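Putative S-adenosylmethionine-dependent methyltransferase (Bacteroides thetaiotaomicron, PDB 1WYZ) probably transfers a methyl group from S-adenosylmethionine to an acceptor, possibly RNA as in RsmI-like methyltransferases. Local coordinates at residues T15-E18 with Q19-S23; E71-S74 with G75-P79; K180-E183 with D184-N188. All blocks are in the same frame, centred on the assembly; numbering follows the deposited sequence.

Following the chain from the N terminus, the three interactions come in series; none nests in or crosses another. Each is local, its contacts spanning one turn at a time, and closes no longer loop. Interaction 1 is a short, weakly bonded helical turn after strand 5-8, lying against helix 40-50 and the second subunit. Interaction 2 lies within helix 70-81, which links strands 62-63 and 86-89 of the parallel sheet and also packs on helix 100-110. Interaction 3, in the second half of the chain, belongs to helix 178-188 and ties helix 150-165 to the mixed sheet. Interactions 2 and 3 have centres about 44 Å apart, on opposite sides of the chain's centre.

Interaction 1: T15-E18 with Q19-S23; sequences TPLE and QVLPS
P16 and Q19 are joined by the backbone bond that opens a short, weakly bonded helical turn, about 17-20, near the N terminus of a putative methyltransferase of the RsmI-like family. Backbone bonds form the first group. Q19 N donates to P16 O at 2.8 Å with a nearly straight N-H...O angle of 166°; the donor stands above the carbonyl plane, off the lone pairs. L17 and E18 have the backbone angles of a type I turn. The next carbonyl, L17 O, takes two weak bonds, from V20 N at 3.3 Å and from L21 N, before the chain leaves the helix.

The second group is apolar. L17 CG meets L21 CD1 at 3.7 Å, the two leucines crossing at a slant on one side of the turn. L17 continues onto F46, K49 and V50, so this turn packs against helix 40-50. L21 reaches P121.

Polar side chains make up the third group. Q19 has CG anti to its backbone N (chi1 -171°) and an extended chain, which lays its amide beside T15; there OE1 comes within 3.5 Å of T15 CB and also lies near P16 CD. The other end of the amide is fixed elsewhere, NE2 bonding to the carbonyl of T202. At the dimer interface E18 packs on S23 of the second subunit, and Q19 on Y24 of that subunit. One water spans the end of the turn, donating to E18 O at 3.1 Å and to L21 O at 2.8 Å.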
ATOM      1  N   THR A  15      17.526   0.416   7.361  1.00 34.81           N
ATOM      2  CA  THR A  15      16.971   0.933   8.609  1.00 32.71           C
ATOM      3  C   THR A  15      16.745  -0.172   9.618  1.00 30.86           C
ATOM      4  O   THR A  15      16.680  -1.340   9.269  1.00 28.68           O
ATOM      5  CB  THR A  15      15.590   1.583   8.406  1.00 38.59           C
ATOM      6  OG1 THR A  15      14.680   0.592   7.903  1.00 37.74           O
ATOM      7  CG2 THR A  15      15.670   2.760   7.451  1.00 36.96           C
ATOM      8  N   PRO A  16      16.613   0.195  10.897  1.00 42.21           N
ATOM      9  CA  PRO A  16      16.375  -0.824  11.929  1.00 41.42           C
ATOM     10  C   PRO A  16      15.022  -1.478  11.625  1.00 41.61           C
ATOM     11  O   PRO A  16      14.014  -0.783  11.490  1.00 41.14           O
ATOM     12  CB  PRO A  16      16.335  -0.007  13.221  1.00 38.73           C
ATOM     13  CG  PRO A  16      17.230   1.182  12.904  1.00 40.87           C
ATOM     14  CD  PRO A  16      16.827   1.531  11.491  1.00 37.76           C
ATOM     15  N   LEU A  17      15.003  -2.803  11.505  1.00 48.72           N
ATOM     16  CA  LEU A  17      13.768  -3.531  11.208  1.00 49.17           C
ATOM     17  C   LEU A  17      12.548  -3.095  12.034  1.00 50.69           C
ATOM     18  O   LEU A  17      11.419  -3.114  11.542  1.00 51.39           O
ATOM     19  CB  LEU A  17      13.981  -5.035  11.396  1.00 32.32           C
ATOM     20  CG  LEU A  17      14.415  -5.870  10.190  1.00 32.61           C
ATOM     21  CD1 LEU A  17      15.682  -5.314   9.586  1.00 31.20           C
ATOM     22  CD2 LEU A  17      14.611  -7.320  10.632  1.00 33.41           C
ATOM     23  N   GLU A  18      12.773  -2.699  13.279  1.00 39.38           N
ATOM     24  CA  GLU A  18      11.686  -2.277  14.153  1.00 41.70           C
ATOM     25  C   GLU A  18      11.070  -0.919  13.801  1.00 40.21           C
ATOM     26  O   GLU A  18      10.037  -0.533  14.360  1.00 39.79           O
ATOM     27  CB  GLU A  18      12.163  -2.251  15.612  1.00 76.51           C
ATOM     28  CG  GLU A  18      13.456  -1.481  15.844  1.00 82.12           C
ATOM     29  CD  GLU A  18      14.703  -2.334  15.633  1.00 84.34           C
ATOM     30  OE1 GLU A  18      14.934  -2.826  14.505  1.00 83.33           O
ATOM     31  OE2 GLU A  18      15.458  -2.509  16.613  1.00 85.48           O
ATOM     32  N   GLN A  19      11.698  -0.189  12.890  1.00 37.52           N
ATOM     33  CA  GLN A  19      11.175   1.113  12.493  1.00 36.32           C
ATOM     34  C   GLN A  19      10.085   0.949  11.431  1.00 33.58           C
ATOM     35  O   GLN A  19       9.220   1.813  11.265  1.00 31.63           O
ATOM     36  CB  GLN A  19      12.305   1.978  11.930  1.00 49.98           C
ATOM     37  CG  GLN A  19      11.952   3.441  11.663  1.00 50.71           C
ATOM     38  CD  GLN A  19      12.787   4.044  10.528  1.00 52.86           C
ATOM     39  OE1 GLN A  19      14.017   3.941  10.516  1.00 53.50           O
ATOM     40  NE2 GLN A  19      12.115   4.675   9.571  1.00 50.39           N
ATOM     41  N   VAL A  20      10.115  -0.175  10.723  1.00 34.87           N
ATOM     42  CA  VAL A  20       9.152  -0.390   9.656  1.00 32.25           C
ATOM     43  C   VAL A  20       8.400  -1.723   9.636  1.00 32.39           C
ATOM     44  O   VAL A  20       7.567  -1.942   8.758  1.00 29.99           O
ATOM     45  CB  VAL A  20       9.844  -0.174   8.303  1.00 31.06           C
ATOM     46  CG1 VAL A  20      10.374   1.268   8.220  1.00 26.52           C
ATOM     47  CG2 VAL A  20      10.988  -1.176   8.139  1.00 28.24           C
ATOM     48  N   LEU A  21       8.662  -2.598  10.607  1.00 38.08           N
ATOM     49  CA  LEU A  21       7.987  -3.899  10.658  1.00 39.19           C
ATOM     50  C   LEU A  21       7.301  -4.179  11.993  1.00 40.75           C
ATOM     51  O   LEU A  21       7.848  -3.893  13.046  1.00 42.09           O
ATOM     52  CB  LEU A  21       8.987  -5.018  10.377  1.00 26.55           C
ATOM     53  CG  LEU A  21       9.693  -4.929   9.024  1.00 27.62           C
ATOM     54  CD1 LEU A  21      10.872  -5.873   9.004  1.00 26.01           C
ATOM     55  CD2 LEU A  21       8.713  -5.248   7.898  1.00 28.87           C
ATOM     56  N   PRO A  22       6.069  -4.707  11.961  1.00 51.65           N
ATOM     57  CA  PRO A  22       5.422  -4.986  13.244  1.00 52.37           C
ATOM     58  C   PRO A  22       6.152  -6.168  13.908  1.00 53.90           C
ATOM     59  O   PRO A  22       6.572  -7.114  13.224  1.00 54.17           O
ATOM     60  CB  PRO A  22       3.990  -5.338  12.836  1.00 30.54           C
ATOM     61  CG  PRO A  22       3.778  -4.515  11.615  1.00 29.73           C
ATOM     62  CD  PRO A  22       5.082  -4.722  10.867  1.00 29.91           C
ATOM     63  N   SER A  23       6.316  -6.114  15.226  1.00 38.23           N
ATOM     64  CA  SER A  23       7.007  -7.188  15.933  1.00 37.44           C
ATOM     65  C   SER A  23       6.261  -8.521  15.822  1.00 36.93           C
ATOM     66  O   SER A  23       6.839  -9.583  16.038  1.00 37.70           O
ATOM     67  CB  SER A  23       7.213  -6.811  17.404  1.00 35.34           C
ATOM     68  OG  SER A  23       5.984  -6.579  18.066  1.00 36.51           O
TER
HETATM   69  O   HOH W   1       8.535  -2.911  15.622  1.00 36.73           O

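Interaction 2: E71-S74 with G75-P79; sequences EDIS and GYLKP
The Y76 ring has D72 O over one face, 3.4 Å above its plane and shifted toward the rim. I73 comes in obliquely and sets CD1 3.8 Å from Y76 CE2, with Y76 CD2 equally near, though a near-eclipsed chi2 (2°) leaves the placing of I73 CD1 uncertain. Beyond this turn the Y62 ring meets that of Y76, their planes about 25° apart, and I36 of strand 34-37 also touches it. With CG anti to its carbonyl carbon (chi1 -64°), Y76 lies back along the preceding turn, which brings the ring over D72 O. That oxygen also accepts Y76 N at 2.9 Å, in the carbonyl plane.

The turn belongs to helix 70-81, the link in a beta-alpha-beta crossover of the parallel sheet. G75 N bonds to E71 O and L77 N to I73 O, continuing the alpha-helical pattern; a second bond from L77 N to S74 O is weak. I73 CG2 lies 3.9 Å from L77 CD1, and both side chains reach I107 of helix 100-110. Replacing Y76 by alanine would probably take this partner from I73 CD1 and the Y62 ring and open a gap beside strand 34-37.

The chemistry is thus divided: main-chain bonds hold the turn, while I73, Y76 and L77 give it an apolar surface that attaches by packing to the sheet and to helix 100-110.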
ATOM      1  N   GLU A  71       4.548 -25.129 -12.323  1.00 87.46           N
ATOM      2  CA  GLU A  71       4.628 -26.523 -11.903  1.00 89.36           C
ATOM      3  C   GLU A  71       5.592 -26.630 -10.718  1.00 86.76           C
ATOM      4  O   GLU A  71       5.272 -27.242  -9.697  1.00 85.28           O
ATOM      5  CB  GLU A  71       5.129 -27.390 -13.065  1.00126.95           C
ATOM      6  CG  GLU A  71       5.624 -28.784 -12.670  1.00133.43           C
ATOM      7  CD  GLU A  71       4.548 -29.648 -12.036  1.00136.11           C
ATOM      8  OE1 GLU A  71       4.090 -29.315 -10.922  1.00136.96           O
ATOM      9  OE2 GLU A  71       4.162 -30.663 -12.654  1.00136.71           O
ATOM     10  N   ASP A  72       6.770 -26.026 -10.864  1.00 72.21           N
ATOM     11  CA  ASP A  72       7.775 -26.044  -9.808  1.00 69.64           C
ATOM     12  C   ASP A  72       7.253 -25.307  -8.580  1.00 66.78           C
ATOM     13  O   ASP A  72       7.454 -25.756  -7.451  1.00 67.02           O
ATOM     14  CB  ASP A  72       9.072 -25.397 -10.295  1.00 81.85           C
ATOM     15  CG  ASP A  72       9.602 -26.040 -11.560  1.00 83.78           C
ATOM     16  OD1 ASP A  72       9.678 -27.291 -11.609  1.00 84.58           O
ATOM     17  OD2 ASP A  72       9.957 -25.301 -12.506  1.00 82.54           O
ATOM     18  N   ILE A  73       6.587 -24.175  -8.804  1.00 48.63           N
ATOM     19  CA  ILE A  73       6.020 -23.390  -7.707  1.00 43.52           C
ATOM     20  C   ILE A  73       5.138 -24.310  -6.873  1.00 41.68           C
ATOM     21  O   ILE A  73       5.199 -24.305  -5.638  1.00 41.36           O
ATOM     22  CB  ILE A  73       5.142 -22.231  -8.233  1.00 53.11           C
ATOM     23  CG1 ILE A  73       6.007 -21.185  -8.928  1.00 51.13           C
ATOM     24  CG2 ILE A  73       4.376 -21.577  -7.087  1.00 50.88           C
ATOM     25  CD1 ILE A  73       7.485 -21.459  -9.026  1.00 52.86           C
ATOM     26  N   SER A  74       4.316 -25.099  -7.561  1.00 65.42           N
ATOM     27  CA  SER A  74       3.414 -26.036  -6.903  1.00 63.58           C
ATOM     28  C   SER A  74       4.206 -26.959  -5.983  1.00 64.28           C
ATOM     29  O   SER A  74       3.788 -27.238  -4.852  1.00 63.96           O
ATOM     30  CB  SER A  74       2.669 -26.866  -7.946  1.00 40.14           C
ATOM     31  OG  SER A  74       1.690 -27.679  -7.334  1.00 36.81           O
ATOM     32  N   GLY A  75       5.348 -27.433  -6.482  1.00 44.76           N
ATOM     33  CA  GLY A  75       6.203 -28.312  -5.706  1.00 42.73           C
ATOM     34  C   GLY A  75       6.707 -27.579  -4.484  1.00 41.30           C
ATOM     35  O   GLY A  75       6.828 -28.150  -3.407  1.00 39.32           O
ATOM     36  N   TYR A  76       6.998 -26.298  -4.654  1.00 42.01           N
ATOM     37  CA  TYR A  76       7.479 -25.493  -3.543  1.00 44.03           C
ATOM     38  C   TYR A  76       6.427 -25.365  -2.441  1.00 42.24           C
ATOM     39  O   TYR A  76       6.768 -25.225  -1.266  1.00 41.95           O
ATOM     40  CB  TYR A  76       7.854 -24.090  -4.013  1.00 65.18           C
ATOM     41  CG  TYR A  76       9.000 -24.026  -4.987  1.00 69.90           C
ATOM     42  CD1 TYR A  76      10.014 -24.984  -4.976  1.00 71.61           C
ATOM     43  CD2 TYR A  76       9.106 -22.966  -5.882  1.00 71.46           C
ATOM     44  CE1 TYR A  76      11.106 -24.880  -5.838  1.00 74.38           C
ATOM     45  CE2 TYR A  76      10.190 -22.853  -6.741  1.00 73.28           C
ATOM     46  CZ  TYR A  76      11.185 -23.809  -6.716  1.00 74.55           C
ATOM     47  OH  TYR A  76      12.253 -23.691  -7.575  1.00 78.97           O
ATOM     48  N   LEU A  77       5.153 -25.400  -2.833  1.00 38.26           N
ATOM     49  CA  LEU A  77       4.035 -25.278  -1.904  1.00 35.23           C
ATOM     50  C   LEU A  77       3.702 -26.558  -1.139  1.00 34.27           C
ATOM     51  O   LEU A  77       2.946 -26.522  -0.167  1.00 33.28           O
ATOM     52  CB  LEU A  77       2.784 -24.805  -2.654  1.00 39.80           C
ATOM     53  CG  LEU A  77       2.562 -23.306  -2.881  1.00 38.87           C
ATOM     54  CD1 LEU A  77       3.810 -22.657  -3.405  1.00 38.43           C
ATOM     55  CD2 LEU A  77       1.414 -23.117  -3.858  1.00 42.26           C
ATOM     56  N   LYS A  78       4.273 -27.677  -1.575  1.00 39.06           N
ATOM     57  CA  LYS A  78       4.018 -28.975  -0.954  1.00 39.61           C
ATOM     58  C   LYS A  78       4.054 -28.970   0.569  1.00 37.84           C
ATOM     59  O   LYS A  78       3.218 -29.604   1.214  1.00 37.69           O
ATOM     60  CB  LYS A  78       4.994 -30.025  -1.496  1.00 54.34           C
ATOM     61  CG  LYS A  78       4.786 -30.338  -2.954  1.00 55.09           C
ATOM     62  CD  LYS A  78       5.634 -31.503  -3.418  1.00 57.86           C
ATOM     63  CE  LYS A  78       5.345 -31.804  -4.885  1.00 59.47           C
ATOM     64  NZ  LYS A  78       6.103 -32.968  -5.405  1.00 63.05           N
ATOM     65  N   PRO A  79       5.035 -28.281   1.166  1.00 36.19           N
ATOM     66  CA  PRO A  79       5.040 -28.285   2.629  1.00 35.68           C
ATOM     67  C   PRO A  79       3.749 -27.654   3.157  1.00 36.64           C
ATOM     68  O   PRO A  79       3.130 -28.170   4.097  1.00 36.94           O
ATOM     69  CB  PRO A  79       6.280 -27.474   2.963  1.00 33.80           C
ATOM     70  CG  PRO A  79       7.221 -27.889   1.866  1.00 33.81           C
ATOM     71  CD  PRO A  79       6.324 -27.798   0.641  1.00 34.41           C
TER

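Interaction 3: K180-E183 with D184-N188; sequences KMIE and DILQN
M181 and I185 form the tight side. M181, a selenomethionine, bends at chi2 and chi3 (71° and -90°), which turns its methyl back over the next turn. There CE lies 3.2 Å from I185 CG1 and equally close to D184 CB, short enough that its exact placing is doubtful. Beneath, I185 N bonds to M181 O at 2.8 Å, nearly along the C=O axis. Both side chains are buried against L155 of helix 150-165 and F171 of strand 168-173.

Helix 178-188 is the connection of a beta-alpha-beta crossover in the mixed sheet, joining the parallel strands 168-173 and 194-199, with strand 228-233 lying between them; its F230 receives M181 and I182.

Looser are the polar pairs toward solvent. K180, bent at chi2 and chi4, carries NZ to D184 as a salt bridge, 3.3 Å from OD1, with a weak bond to OD2 at 3.4 Å. R151 also bridges to D184 OD2, and the two positive groups would probably stabilise the carboxylate's charge. The E183 carboxylate and Q187 amide merely lie near each other, planes 73° apart; Q187 OE1 is 3.7 Å from E183 OE2, and no hydrogen bond joins them.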
ATOM      1  N   LYS A 180      16.858  12.408 -15.472  1.00 47.86           N
ATOM      2  CA  LYS A 180      16.362  12.470 -16.840  1.00 45.72           C
ATOM      3  C   LYS A 180      14.836  12.413 -16.847  1.00 42.57           C
ATOM      4  O   LYS A 180      14.188  12.937 -17.754  1.00 39.86           O
ATOM      5  CB  LYS A 180      16.938  11.326 -17.682  1.00 66.90           C
ATOM      6  CG  LYS A 180      16.571  11.406 -19.168  1.00 69.36           C
ATOM      7  CD  LYS A 180      17.119  12.672 -19.818  1.00 69.90           C
ATOM      8  CE  LYS A 180      16.751  12.749 -21.294  1.00 68.97           C
ATOM      9  NZ  LYS A 180      15.284  12.900 -21.499  1.00 70.97           N
HETATM   10  N   MSE A 181      14.270  11.777 -15.824  1.00 46.98           N
HETATM   11  CA  MSE A 181      12.820  11.664 -15.707  1.00 44.96           C
HETATM   12  C   MSE A 181      12.205  13.009 -15.320  1.00 42.88           C
HETATM   13  O   MSE A 181      11.290  13.476 -15.994  1.00 40.41           O
HETATM   14  CB  MSE A 181      12.438  10.598 -14.677  1.00 56.17           C
HETATM   15  CG  MSE A 181      10.932  10.500 -14.410  1.00 58.88           C
HETATM   16 SE   MSE A 181       9.873   9.751 -15.872  1.00 63.55          SE
HETATM   17  CE  MSE A 181       9.433  11.348 -16.848  1.00 59.81           C
ATOM     18  N   ILE A 182      12.705  13.642 -14.258  1.00 42.08           N
ATOM     19  CA  ILE A 182      12.150  14.931 -13.864  1.00 42.14           C
ATOM     20  C   ILE A 182      12.180  15.895 -15.048  1.00 40.64           C
ATOM     21  O   ILE A 182      11.254  16.686 -15.241  1.00 39.72           O
ATOM     22  CB  ILE A 182      12.896  15.558 -12.639  1.00 86.05           C
ATOM     23  CG1 ILE A 182      14.402  15.655 -12.913  1.00 90.07           C
ATOM     24  CG2 ILE A 182      12.618  14.744 -11.378  1.00 85.72           C
ATOM     25  CD1 ILE A 182      14.821  16.898 -13.670  1.00 65.41           C
ATOM     26  N   GLU A 183      13.235  15.814 -15.853  1.00 38.85           N
ATOM     27  CA  GLU A 183      13.358  16.666 -17.028  1.00 37.41           C
ATOM     28  C   GLU A 183      12.193  16.343 -17.943  1.00 34.56           C
ATOM     29  O   GLU A 183      11.565  17.244 -18.487  1.00 33.67           O
ATOM     30  CB  GLU A 183      14.682  16.406 -17.763  1.00 64.44           C
ATOM     31  CG  GLU A 183      14.798  17.095 -19.123  1.00 67.50           C
ATOM     32  CD  GLU A 183      14.986  18.607 -19.019  1.00 71.08           C
ATOM     33  OE1 GLU A 183      14.543  19.202 -18.006  1.00 69.50           O
ATOM     34  OE2 GLU A 183      15.564  19.199 -19.962  1.00 70.73           O
ATOM     35  N   ASP A 184      11.895  15.057 -18.102  1.00 34.76           N
ATOM     36  CA  ASP A 184      10.783  14.643 -18.960  1.00 34.27           C
ATOM     37  C   ASP A 184       9.399  15.062 -18.443  1.00 33.15           C
ATOM     38  O   ASP A 184       8.533  15.470 -19.232  1.00 30.52           O
ATOM     39  CB  ASP A 184      10.799  13.128 -19.188  1.00 46.28           C
ATOM     40  CG  ASP A 184      11.864  12.700 -20.176  1.00 47.81           C
ATOM     41  OD1 ASP A 184      12.028  13.385 -21.203  1.00 48.20           O
ATOM     42  OD2 ASP A 184      12.530  11.673 -19.929  1.00 48.46           O
ATOM     43  N   ILE A 185       9.195  14.965 -17.132  1.00 34.37           N
ATOM     44  CA  ILE A 185       7.920  15.331 -16.540  1.00 36.34           C
ATOM     45  C   ILE A 185       7.595  16.807 -16.764  1.00 38.68           C
ATOM     46  O   ILE A 185       6.475  17.154 -17.156  1.00 38.10           O
ATOM     47  CB  ILE A 185       7.908  15.005 -15.025  1.00 35.78           C
ATOM     48  CG1 ILE A 185       8.117  13.501 -14.840  1.00 34.19           C
ATOM     49  CG2 ILE A 185       6.583  15.442 -14.390  1.00 34.64           C
ATOM     50  CD1 ILE A 185       6.918  12.625 -14.987  1.00 48.01           C
ATOM     51  N   LEU A 186       8.586  17.669 -16.550  1.00 44.82           N
ATOM     52  CA  LEU A 186       8.394  19.108 -16.706  1.00 46.43           C
ATOM     53  C   LEU A 186       8.375  19.605 -18.151  1.00 46.90           C
ATOM     54  O   LEU A 186       7.983  20.745 -18.420  1.00 46.45           O
ATOM     55  CB  LEU A 186       9.451  19.858 -15.894  1.00 87.18           C
ATOM     56  CG  LEU A 186      10.923  19.561 -16.182  1.00 90.21           C
ATOM     57  CD1 LEU A 186      11.381  20.359 -17.403  1.00 90.80           C
ATOM     58  CD2 LEU A 186      11.760  19.934 -14.954  1.00 91.47           C
ATOM     59  N   GLN A 187       8.795  18.759 -19.083  1.00 40.75           N
ATOM     60  CA  GLN A 187       8.761  19.145 -20.484  1.00 41.14           C
ATOM     61  C   GLN A 187       7.397  18.795 -21.066  1.00 39.64           C
ATOM     62  O   GLN A 187       6.795  19.597 -21.779  1.00 40.50           O
ATOM     63  CB  GLN A 187       9.848  18.426 -21.283  1.00 54.04           C
ATOM     64  CG  GLN A 187      11.248  18.866 -20.930  1.00 55.91           C
ATOM     65  CD  GLN A 187      11.455  20.331 -21.198  1.00 56.77           C
ATOM     66  OE1 GLN A 187      12.318  20.964 -20.596  1.00 58.37           O
ATOM     67  NE2 GLN A 187      10.665  20.883 -22.113  1.00 55.55           N
ATOM     68  N   ASN A 188       6.900  17.608 -20.729  1.00 44.08           N
ATOM     69  CA  ASN A 188       5.616  17.123 -21.241  1.00 42.57           C
ATOM     70  C   ASN A 188       4.355  17.405 -20.420  1.00 41.82           C
ATOM     71  O   ASN A 188       3.250  17.399 -20.967  1.00 42.43           O
ATOM     72  CB  ASN A 188       5.702  15.615 -21.486  1.00 41.51           C
ATOM     73  CG  ASN A 188       6.930  15.227 -22.276  1.00 40.38           C
ATOM     74  OD1 ASN A 188       7.991  14.962 -21.704  1.00 39.09           O
ATOM     75  ND2 ASN A 188       6.803  15.212 -23.598  1.00 37.84           N
TER